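Local coordinates for switch-activating protein 1 (Schizosaccharomyces pombe, PDB 5JDK) that binds DNA sequences required for mating-type switching and the replication fork barrier RFB1 of the rDNA, here as its N-terminal DNA-binding domain, at residues 88-93 against 116-120; 44-50 against 59-63; 37-42 against 111-116. All blocks are in the same frame, centred on the assembly; numbering follows the deposited sequence.

How the interactions relate
From the N terminus, helix 34-46 supplies residues to two of the contacts. Interaction 2 closes the shortest loop, turning the end of that helix and the residues after it back against helix 56-71. Interaction 3 closes the longest, bringing 37-42 against 111-116 of the final helix 107-131, and interaction 2 is nested inside it. Interaction 1 opens after interaction 2 has closed, so those two are in series, whereas interactions 1 and 3 cross along the chain and share C116. Together they tie the four helices into one compact helical domain, with a salt bridge from E118 to K48 and the packing of W119 on V44 joining interactions 1 and 2.

Interaction 1. Residues 88-93 against 116-120; sequences IMRVYE and CDEWK
E93 and K120 meet in a salt bridge, K120 NZ donating to E93 OE2 over 2.8 Å and using the syn lone pair of that oxygen. K120 reaches across fully extended, at about a right angle to E93. A water links the same two groups a second time: it gives a hydrogen to E93 OE1 and accepts one from K120 NZ, so both carboxylate oxygens are engaged. Another water, 2.6 Å from Y92 OH, donates to D117 OD1. Inside these polar links the packing centres on C116. Its CB sits over one face of the Y92 ring, 3.5 Å from the ring centroid and 15° off the normal, a CH-pi contact, while C116 SG rests 3.6 Å from I88 CG2. With CG anti to the backbone N (chi1 176°), the Y92 ring is carried across C116 as far as D117. A leucine in its place would probably leave C116 CB without its aromatic cover and the water at D117 without its phenolic partner. M89, bent at chi2 and chi3, brings SD to the edge of the W119 ring, 3.9 Å from W119 CD1, as a Met-aromatic contact. W119 NE1 is satisfied by a glycerol, probably from the crystallisation liquor. E118 pairs with K48 beyond the end of helix 34-46. The segments of helices 78-98 and 107-131 cross at -106°, their axes 10.6 Å apart, and helix 34-46 packs beside them, its K37 against I88 and its M41 and V44 against W119.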
loop_
_atom_site.group_PDB
_atom_site.type_symbol
_atom_site.label_atom_id
_atom_site.label_comp_id
_atom_site.label_asym_id
_atom_site.label_seq_id
_atom_site.Cartn_x
_atom_site.Cartn_y
_atom_site.Cartn_z
ATOM N N ILE A 88 -0.812 7.052 -1.382
ATOM C CA ILE A 88 -1.007 6.193 -2.545
ATOM C C ILE A 88 -2.426 5.631 -2.556
ATOM O O ILE A 88 -3.086 5.576 -3.605
ATOM C CB ILE A 88 0.064 5.084 -2.563
ATOM C CG1 ILE A 88 1.431 5.668 -2.941
ATOM C CG2 ILE A 88 -0.325 3.937 -3.508
ATOM C CD1 ILE A 88 2.591 4.772 -2.616
ATOM N N MET A 89 -2.895 5.152 -1.406
ATOM C CA MET A 89 -4.225 4.554 -1.350
ATOM C C MET A 89 -5.338 5.587 -1.510
ATOM O O MET A 89 -6.385 5.277 -2.096
ATOM C CB MET A 89 -4.380 3.758 -0.059
ATOM C CG MET A 89 -3.435 2.565 0.047
ATOM S SD MET A 89 -3.572 1.362 -1.299
ATOM C CE MET A 89 -5.184 0.656 -0.956
ATOM N N ARG A 90 -5.142 6.803 -1.005
ATOM C CA ARG A 90 -6.129 7.850 -1.213
ATOM C C ARG A 90 -6.224 8.209 -2.688
ATOM O O ARG A 90 -7.329 8.338 -3.243
ATOM C CB ARG A 90 -5.770 9.077 -0.381
ATOM C CG ARG A 90 -6.826 10.143 -0.491
ATOM C CD ARG A 90 -6.623 11.244 0.514
ATOM N NE ARG A 90 -7.583 12.329 0.314
ATOM C CZ ARG A 90 -8.793 12.384 0.867
ATOM N NH1 ARG A 90 -9.218 11.405 1.653
ATOM N NH2 ARG A 90 -9.585 13.416 0.612
ATOM N N VAL A 91 -5.070 8.347 -3.346
ATOM C CA VAL A 91 -5.068 8.607 -4.778
ATOM C C VAL A 91 -5.708 7.447 -5.524
ATOM O O VAL A 91 -6.460 7.657 -6.478
ATOM C CB VAL A 91 -3.645 8.921 -5.269
ATOM C CG1 VAL A 91 -3.588 8.936 -6.789
ATOM C CG2 VAL A 91 -3.195 10.256 -4.689
ATOM N N TYR A 92 -5.467 6.214 -5.076
ATOM C CA TYR A 92 -6.114 5.063 -5.692
ATOM C C TYR A 92 -7.632 5.174 -5.628
ATOM O O TYR A 92 -8.327 4.931 -6.624
ATOM C CB TYR A 92 -5.630 3.779 -5.029
ATOM C CG TYR A 92 -6.322 2.534 -5.554
ATOM C CD1 TYR A 92 -7.023 1.686 -4.709
ATOM C CD2 TYR A 92 -6.255 2.203 -6.895
ATOM C CE1 TYR A 92 -7.638 0.533 -5.196
ATOM C CE2 TYR A 92 -6.878 1.070 -7.396
ATOM C CZ TYR A 92 -7.563 0.240 -6.538
ATOM O OH TYR A 92 -8.183 -0.899 -7.010
ATOM N N GLU A 93 -8.176 5.536 -4.463
ATOM C CA GLU A 93 -9.626 5.682 -4.371
ATOM C C GLU A 93 -10.131 6.783 -5.292
ATOM O O GLU A 93 -11.213 6.668 -5.880
ATOM C CB GLU A 93 -10.053 5.899 -2.922
ATOM C CG GLU A 93 -9.836 4.670 -2.033
ATOM C CD GLU A 93 -10.744 3.501 -2.374
ATOM O OE1 GLU A 93 -11.842 3.732 -2.926
ATOM O OE2 GLU A 93 -10.375 2.356 -2.069
ATOM N N CYS A 116 -2.548 -1.751 -5.327
ATOM C CA CYS A 116 -3.445 -1.078 -4.408
ATOM C C CYS A 116 -4.701 -1.905 -4.144
ATOM O O CYS A 116 -5.173 -1.979 -3.007
ATOM C CB CYS A 116 -3.807 0.299 -4.952
ATOM S SG CYS A 116 -2.430 1.467 -4.960
ATOM N N ASP A 117 -5.270 -2.523 -5.176
ATOM C CA ASP A 117 -6.433 -3.380 -4.972
ATOM C C ASP A 117 -6.106 -4.505 -3.995
ATOM O O ASP A 117 -6.899 -4.819 -3.092
ATOM C CB ASP A 117 -6.865 -3.961 -6.319
ATOM C CG ASP A 117 -7.984 -4.960 -6.180
ATOM O OD1 ASP A 117 -9.124 -4.544 -5.899
ATOM O OD2 ASP A 117 -7.719 -6.170 -6.328
ATOM N N GLU A 118 -4.930 -5.118 -4.152
ATOM C CA GLU A 118 -4.558 -6.231 -3.286
ATOM C C GLU A 118 -4.332 -5.759 -1.850
ATOM O O GLU A 118 -4.726 -6.434 -0.887
ATOM C CB GLU A 118 -3.328 -6.921 -3.874
ATOM C CG GLU A 118 -2.968 -8.198 -3.179
ATOM C CD GLU A 118 -1.983 -9.076 -3.932
ATOM O OE1 GLU A 118 -1.730 -8.822 -5.115
ATOM O OE2 GLU A 118 -1.490 -10.032 -3.314
ATOM N N TRP A 119 -3.724 -4.588 -1.680
ATOM C CA TRP A 119 -3.519 -4.052 -0.337
ATOM C C TRP A 119 -4.838 -3.654 0.315
ATOM O O TRP A 119 -5.074 -3.958 1.497
ATOM C CB TRP A 119 -2.549 -2.870 -0.387
ATOM C CG TRP A 119 -2.163 -2.368 0.966
ATOM C CD1 TRP A 119 -2.249 -1.089 1.422
ATOM C CD2 TRP A 119 -1.619 -3.145 2.054
ATOM N NE1 TRP A 119 -1.786 -1.014 2.714
ATOM C CE2 TRP A 119 -1.400 -2.262 3.123
ATOM C CE3 TRP A 119 -1.286 -4.491 2.219
ATOM C CZ2 TRP A 119 -0.879 -2.685 4.349
ATOM C CZ3 TRP A 119 -0.767 -4.907 3.435
ATOM C CH2 TRP A 119 -0.562 -4.006 4.477
ATOM N N LYS A 120 -5.715 -2.995 -0.445
ATOM C CA LYS A 120 -7.050 -2.675 0.038
ATOM C C LYS A 120 -7.763 -3.923 0.544
ATOM O O LYS A 120 -8.424 -3.899 1.599
ATOM C CB LYS A 120 -7.819 -2.029 -1.117
ATOM C CG LYS A 120 -9.282 -1.771 -0.857
ATOM C CD LYS A 120 -9.891 -0.985 -2.005
ATOM C CE LYS A 120 -11.379 -0.813 -1.855
ATOM N NZ LYS A 120 -11.916 0.173 -2.835
HETATM O O HOH W 1 -10.163 -1.977 -5.657
HETATM O O HOH W 2 -14.082 2.045 -3.009
#

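Interaction 2. Residues 44-50 against 59-63; sequences VVRHKHE and FYAKI
F59 lies against the backbone where helix 34-46 ends, its ring edge turned to the carbonyl oxygens of V44 and H47. F59 CE1 comes within 3.4 Å of H47 O and F59 CZ within 4.0 Å of V44 O, both oxygens lying near the ring plane. The ring is carried there by a first torsion that sets CG anti to the backbone N (chi1 -180°). One ring face is covered from within its own helix by I63 CG1, and the ring of W119, from helix 107-131, meets that of F59 with the planes nearly parallel. H47 O also accepts the backbone N-H of E50, so the carbonyl facing the ring edge has a hydrogen-bonding partner.

V44 and I63 continue the apolar contact, their side chains crossing at about a right angle, with V44 CG2 3.9 Å from I63 CG2. The end of I63, CD1, rests equally close to V44 CA, so this branch packs on backbone as well as on a side chain.

K62 stretches out with all its torsions extended and donates from NZ to E50 OE2 over 2.7 Å, a salt bridge in which the ammonium meets that oxygen on its syn side, 16° out of the carboxylate plane. K62 also passes the imidazole of H47, where NZ lies 3.7 Å from H47 CD2; the ring's ND1 is hydrogen-bonded to L43 O.

H47 is the first residue to leave helical geometry, and a short 3-10 segment, 48-50, follows it. The arrangement is a helix-loop-helix connection packed on an aromatic and aliphatic core, part of an all-helical DNA-binding domain whose family belongs to the helix-turn-helix clan.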
loop_
_atom_site.group_PDB
_atom_site.type_symbol
_atom_site.label_atom_id
_atom_site.label_comp_id
_atom_site.label_asym_id
_atom_site.label_seq_id
_atom_site.Cartn_x
_atom_site.Cartn_y
_atom_site.Cartn_z
ATOM N N VAL A 44 5.023 -3.785 0.068
ATOM C CA VAL A 44 3.869 -3.871 0.957
ATOM C C VAL A 44 3.065 -5.133 0.661
ATOM O O VAL A 44 2.723 -5.912 1.561
ATOM C CB VAL A 44 3.016 -2.600 0.806
ATOM C CG1 VAL A 44 1.668 -2.750 1.469
ATOM C CG2 VAL A 44 3.754 -1.393 1.382
ATOM N N VAL A 45 2.741 -5.347 -0.612
ATOM C CA VAL A 45 1.929 -6.498 -0.991
ATOM C C VAL A 45 2.671 -7.808 -0.743
ATOM O O VAL A 45 2.082 -8.775 -0.262
ATOM C CB VAL A 45 1.458 -6.348 -2.447
ATOM C CG1 VAL A 45 0.846 -7.620 -2.963
ATOM C CG2 VAL A 45 0.432 -5.226 -2.527
ATOM N N ARG A 46 3.960 -7.874 -1.092
ATOM C CA ARG A 46 4.721 -9.102 -0.869
ATOM C C ARG A 46 4.672 -9.528 0.586
ATOM O O ARG A 46 4.631 -10.727 0.887
ATOM C CB ARG A 46 6.179 -8.905 -1.297
ATOM C CG ARG A 46 7.087 -10.093 -1.000
ATOM C CD ARG A 46 6.691 -11.294 -1.836
ATOM N NE ARG A 46 7.402 -12.537 -1.521
ATOM C CZ ARG A 46 6.995 -13.439 -0.628
ATOM N NH1 ARG A 46 5.894 -13.222 0.086
ATOM N NH2 ARG A 46 7.683 -14.555 -0.449
ATOM N N HIS A 47 4.691 -8.561 1.501
ATOM C CA HIS A 47 4.719 -8.818 2.932
ATOM C C HIS A 47 3.349 -8.691 3.586
ATOM O O HIS A 47 3.271 -8.610 4.812
ATOM C CB HIS A 47 5.706 -7.855 3.600
ATOM C CG HIS A 47 7.124 -8.091 3.204
ATOM N ND1 HIS A 47 7.691 -7.566 2.064
ATOM C CD2 HIS A 47 8.089 -8.831 3.797
ATOM C CE1 HIS A 47 8.946 -7.973 1.970
ATOM N NE2 HIS A 47 9.212 -8.740 3.011
ATOM N N LYS A 48 2.268 -8.727 2.807
ATOM C CA LYS A 48 0.961 -8.340 3.333
ATOM C C LYS A 48 0.508 -9.235 4.474
ATOM O O LYS A 48 -0.213 -8.772 5.368
ATOM C CB LYS A 48 -0.077 -8.330 2.209
ATOM C CG LYS A 48 -0.455 -9.701 1.671
ATOM C CD LYS A 48 -1.356 -9.601 0.463
ATOM C CE LYS A 48 -1.836 -10.968 0.046
ATOM N NZ LYS A 48 -2.735 -10.882 -1.132
ATOM N N HIS A 49 0.891 -10.508 4.463
ATOM C CA HIS A 49 0.462 -11.419 5.514
ATOM C C HIS A 49 1.216 -11.199 6.809
ATOM O O HIS A 49 0.855 -11.792 7.832
ATOM C CB HIS A 49 0.580 -12.867 5.036
ATOM C CG HIS A 49 -0.437 -13.221 3.995
ATOM N ND1 HIS A 49 -0.100 -13.699 2.747
ATOM C CD2 HIS A 49 -1.788 -13.134 4.012
ATOM C CE1 HIS A 49 -1.200 -13.908 2.047
ATOM N NE2 HIS A 49 -2.238 -13.571 2.790
ATOM N N GLU A 50 2.228 -10.342 6.794
ATOM C CA GLU A 50 2.969 -10.017 7.997
ATOM C C GLU A 50 2.325 -8.911 8.813
ATOM O O GLU A 50 2.662 -8.780 9.991
ATOM C CB GLU A 50 4.417 -9.651 7.652
ATOM C CG GLU A 50 5.148 -10.797 6.977
ATOM C CD GLU A 50 6.587 -10.501 6.626
ATOM O OE1 GLU A 50 7.201 -11.314 5.922
ATOM O OE2 GLU A 50 7.117 -9.463 7.047
ATOM N N PHE A 59 5.172 -3.390 11.291
ATOM C CA PHE A 59 5.015 -3.609 9.861
ATOM C C PHE A 59 5.546 -2.426 9.062
ATOM O O PHE A 59 6.386 -2.599 8.167
ATOM C CB PHE A 59 3.549 -3.881 9.519
ATOM C CG PHE A 59 3.317 -4.117 8.058
ATOM C CD1 PHE A 59 3.641 -5.328 7.470
ATOM C CD2 PHE A 59 2.811 -3.115 7.256
ATOM C CE1 PHE A 59 3.453 -5.526 6.124
ATOM C CE2 PHE A 59 2.611 -3.313 5.915
ATOM C CZ PHE A 59 2.935 -4.526 5.344
ATOM N N TYR A 60 5.063 -1.212 9.358
ATOM C CA TYR A 60 5.514 -0.068 8.570
ATOM C C TYR A 60 6.989 0.221 8.798
ATOM O O TYR A 60 7.670 0.715 7.883
ATOM C CB TYR A 60 4.606 1.167 8.774
ATOM C CG TYR A 60 3.202 0.856 8.270
ATOM C CD1 TYR A 60 2.949 0.714 6.912
ATOM C CD2 TYR A 60 2.163 0.607 9.151
ATOM C CE1 TYR A 60 1.701 0.349 6.446
ATOM C CE2 TYR A 60 0.902 0.253 8.696
ATOM C CZ TYR A 60 0.683 0.109 7.341
ATOM O OH TYR A 60 -0.537 -0.290 6.856
ATOM N N ALA A 61 7.505 -0.081 9.990
ATOM C CA ALA A 61 8.940 0.069 10.208
ATOM C C ALA A 61 9.724 -0.867 9.301
ATOM O O ALA A 61 10.749 -0.477 8.715
ATOM C CB ALA A 61 9.298 -0.206 11.668
ATOM N N LYS A 62 9.279 -2.130 9.198
ATOM C CA LYS A 62 9.951 -3.091 8.337
ATOM C C LYS A 62 9.892 -2.668 6.876
ATOM O O LYS A 62 10.895 -2.764 6.154
ATOM C CB LYS A 62 9.339 -4.478 8.532
ATOM C CG LYS A 62 9.870 -5.492 7.534
ATOM C CD LYS A 62 9.471 -6.914 7.834
ATOM C CE LYS A 62 10.127 -7.876 6.863
ATOM N NZ LYS A 62 9.773 -9.285 7.096
ATOM N N ILE A 63 8.725 -2.216 6.417
ATOM C CA ILE A 63 8.608 -1.771 5.033
ATOM C C ILE A 63 9.555 -0.612 4.764
ATOM O O ILE A 63 10.226 -0.575 3.730
ATOM C CB ILE A 63 7.147 -1.403 4.707
ATOM C CG1 ILE A 63 6.204 -2.610 4.828
ATOM C CG2 ILE A 63 7.045 -0.744 3.329
ATOM C CD1 ILE A 63 6.495 -3.742 3.894
#

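Interaction 3. Residues 37-42 against 111-116; sequences KIKLMR and ELDQLC
R42 grips the carboxylate of E111 side-on with two nitrogens, one to each oxygen. R42 NE donates to E111 OE2 over 2.8 Å with an N-H...O angle of 164°, and R42 NH2 donates to E111 OE1 over 2.9 Å in a slightly more bent bond. Both oxygens lie close to the guanidinium plane, but that plane and the carboxylate plane are 35° apart, so the pair is twisted rather than flat. Two bonds fix the rotation of the guanidinium group, and I38 CG2 lies over one of its faces. The same methyl meets the acid, 3.6 Å from E111 OE1, so one methyl touches both partners of the salt bridge. E111 reaches the arginine along an extended chain that starts with CG anti to the backbone N.

Behind this charged pair the helices mesh through aliphatic groups. L115 CD1 packs 3.8 Å from R42 CG, against the aliphatic part of the arginine, while L115 CB faces M41 CB. L112 fits between two residues of the other helix: its CB meets I38 CG1 at 3.9 Å, and its CD1 touches M41 CG at 3.8 Å. M41 is bent at chi2 and chi3, which turns its CE toward C116.

The two segments run nearly alongside each other, axes 9.6 Å apart and N-to-C directions 29° apart. Helix 78-98 lies across the C-terminal end of segment 111-116 at C116, and its R95 forms a salt bridge with D113. Helix 56-71 also meets segment 37-42, where I63 touches L40.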
loop_
_atom_site.group_PDB
_atom_site.type_symbol
_atom_site.label_atom_id
_atom_site.label_comp_id
_atom_site.label_asym_id
_atom_site.label_seq_id
_atom_site.Cartn_x
_atom_site.Cartn_y
_atom_site.Cartn_z
ATOM N N LYS A 37 6.802 4.525 -6.092
ATOM C CA LYS A 37 5.525 4.092 -5.532
ATOM C C LYS A 37 5.276 2.630 -5.836
ATOM O O LYS A 37 4.803 1.878 -4.976
ATOM C CB LYS A 37 4.382 4.910 -6.126
ATOM C CG LYS A 37 4.336 6.345 -5.677
ATOM C CD LYS A 37 3.237 7.091 -6.420
ATOM C CE LYS A 37 3.137 8.529 -5.988
ATOM N NZ LYS A 37 2.121 9.237 -6.789
ATOM N N ILE A 38 5.579 2.215 -7.065
ATOM C CA ILE A 38 5.430 0.817 -7.437
ATOM C C ILE A 38 6.392 -0.069 -6.647
ATOM O O ILE A 38 6.000 -1.123 -6.144
ATOM C CB ILE A 38 5.576 0.653 -8.960
ATOM C CG1 ILE A 38 4.360 1.256 -9.653
ATOM C CG2 ILE A 38 5.753 -0.818 -9.351
ATOM C CD1 ILE A 38 4.504 1.432 -11.155
ATOM N N LYS A 39 7.660 0.331 -6.512
ATOM C CA LYS A 39 8.574 -0.465 -5.694
ATOM C C LYS A 39 8.065 -0.607 -4.261
ATOM O O LYS A 39 8.114 -1.705 -3.669
ATOM C CB LYS A 39 9.962 0.165 -5.707
ATOM C CG LYS A 39 10.663 0.057 -7.053
ATOM C CD LYS A 39 12.012 0.756 -7.034
ATOM C CE LYS A 39 12.751 0.564 -8.347
ATOM N NZ LYS A 39 14.030 1.321 -8.378
ATOM N N LEU A 40 7.580 0.497 -3.686
ATOM C CA LEU A 40 7.071 0.482 -2.322
ATOM C C LEU A 40 5.869 -0.444 -2.198
ATOM O O LEU A 40 5.810 -1.285 -1.286
ATOM C CB LEU A 40 6.719 1.903 -1.897
ATOM C CG LEU A 40 6.091 2.075 -0.518
ATOM C CD1 LEU A 40 6.982 1.515 0.568
ATOM C CD2 LEU A 40 5.816 3.540 -0.263
ATOM N N MET A 41 4.884 -0.302 -3.099
ATOM C CA MET A 41 3.692 -1.135 -2.994
ATOM C C MET A 41 3.970 -2.597 -3.321
ATOM O O MET A 41 3.308 -3.476 -2.766
ATOM C CB MET A 41 2.558 -0.565 -3.832
ATOM C CG MET A 41 2.030 0.745 -3.309
ATOM S SD MET A 41 1.454 0.724 -1.610
ATOM C CE MET A 41 0.047 -0.372 -1.753
ATOM N N ARG A 42 4.940 -2.883 -4.190
ATOM C CA ARG A 42 5.357 -4.266 -4.374
ATOM C C ARG A 42 5.816 -4.863 -3.054
ATOM O O ARG A 42 5.478 -6.007 -2.733
ATOM C CB ARG A 42 6.492 -4.362 -5.393
ATOM C CG ARG A 42 6.067 -4.200 -6.844
ATOM C CD ARG A 42 7.275 -4.217 -7.756
ATOM N NE ARG A 42 6.929 -3.987 -9.146
ATOM C CZ ARG A 42 7.806 -3.632 -10.077
ATOM N NH1 ARG A 42 9.086 -3.467 -9.761
ATOM N NH2 ARG A 42 7.406 -3.435 -11.322
ATOM N N GLU A 111 -0.305 -1.633 -13.022
ATOM C CA GLU A 111 0.385 -2.358 -11.956
ATOM C C GLU A 111 0.143 -1.700 -10.609
ATOM O O GLU A 111 -0.164 -2.379 -9.617
ATOM C CB GLU A 111 1.892 -2.480 -12.202
ATOM C CG GLU A 111 2.510 -3.293 -11.057
ATOM C CD GLU A 111 3.982 -3.582 -11.176
ATOM O OE1 GLU A 111 4.659 -3.007 -12.048
ATOM O OE2 GLU A 111 4.453 -4.403 -10.356
ATOM N N LEU A 112 0.290 -0.376 -10.534
ATOM C CA LEU A 112 0.075 0.265 -9.241
ATOM C C LEU A 112 -1.362 0.068 -8.774
ATOM O O LEU A 112 -1.608 -0.219 -7.597
ATOM C CB LEU A 112 0.463 1.744 -9.283
ATOM C CG LEU A 112 0.441 2.452 -7.920
ATOM C CD1 LEU A 112 1.253 1.750 -6.876
ATOM C CD2 LEU A 112 0.941 3.881 -8.066
ATOM N N ASP A 113 -2.324 0.198 -9.681
ATOM C CA ASP A 113 -3.711 -0.018 -9.299
ATOM C C ASP A 113 -3.921 -1.442 -8.788
ATOM O O ASP A 113 -4.676 -1.653 -7.828
ATOM C CB ASP A 113 -4.636 0.254 -10.488
ATOM C CG ASP A 113 -4.832 1.740 -10.793
ATOM O OD1 ASP A 113 -4.425 2.611 -9.992
ATOM O OD2 ASP A 113 -5.437 2.017 -11.850
ATOM N N GLN A 114 -3.306 -2.438 -9.443
ATOM C CA GLN A 114 -3.481 -3.824 -9.010
ATOM C C GLN A 114 -2.887 -4.047 -7.628
ATOM O O GLN A 114 -3.488 -4.728 -6.778
ATOM C CB GLN A 114 -2.853 -4.775 -10.027
ATOM C CG GLN A 114 -3.092 -6.248 -9.724
ATOM C CD GLN A 114 -2.209 -6.790 -8.608
ATOM O OE1 GLN A 114 -2.694 -7.447 -7.685
ATOM N NE2 GLN A 114 -0.909 -6.523 -8.693
ATOM N N LEU A 115 -1.709 -3.480 -7.379
ATOM C CA LEU A 115 -1.110 -3.572 -6.054
ATOM C C LEU A 115 -1.998 -2.918 -5.006
ATOM O O LEU A 115 -2.184 -3.463 -3.910
ATOM C CB LEU A 115 0.275 -2.930 -6.076
ATOM C CG LEU A 115 1.314 -3.680 -6.898
ATOM C CD1 LEU A 115 2.511 -2.791 -7.176
ATOM C CD2 LEU A 115 1.760 -4.944 -6.177
ATOM N N CYS A 116 -2.548 -1.751 -5.327
ATOM C CA CYS A 116 -3.445 -1.078 -4.408
ATOM C C CYS A 116 -4.701 -1.905 -4.144
ATOM O O CYS A 116 -5.173 -1.979 -3.007
ATOM C CB CYS A 116 -3.807 0.299 -4.952
ATOM S SG CYS A 116 -2.430 1.467 -4.960
#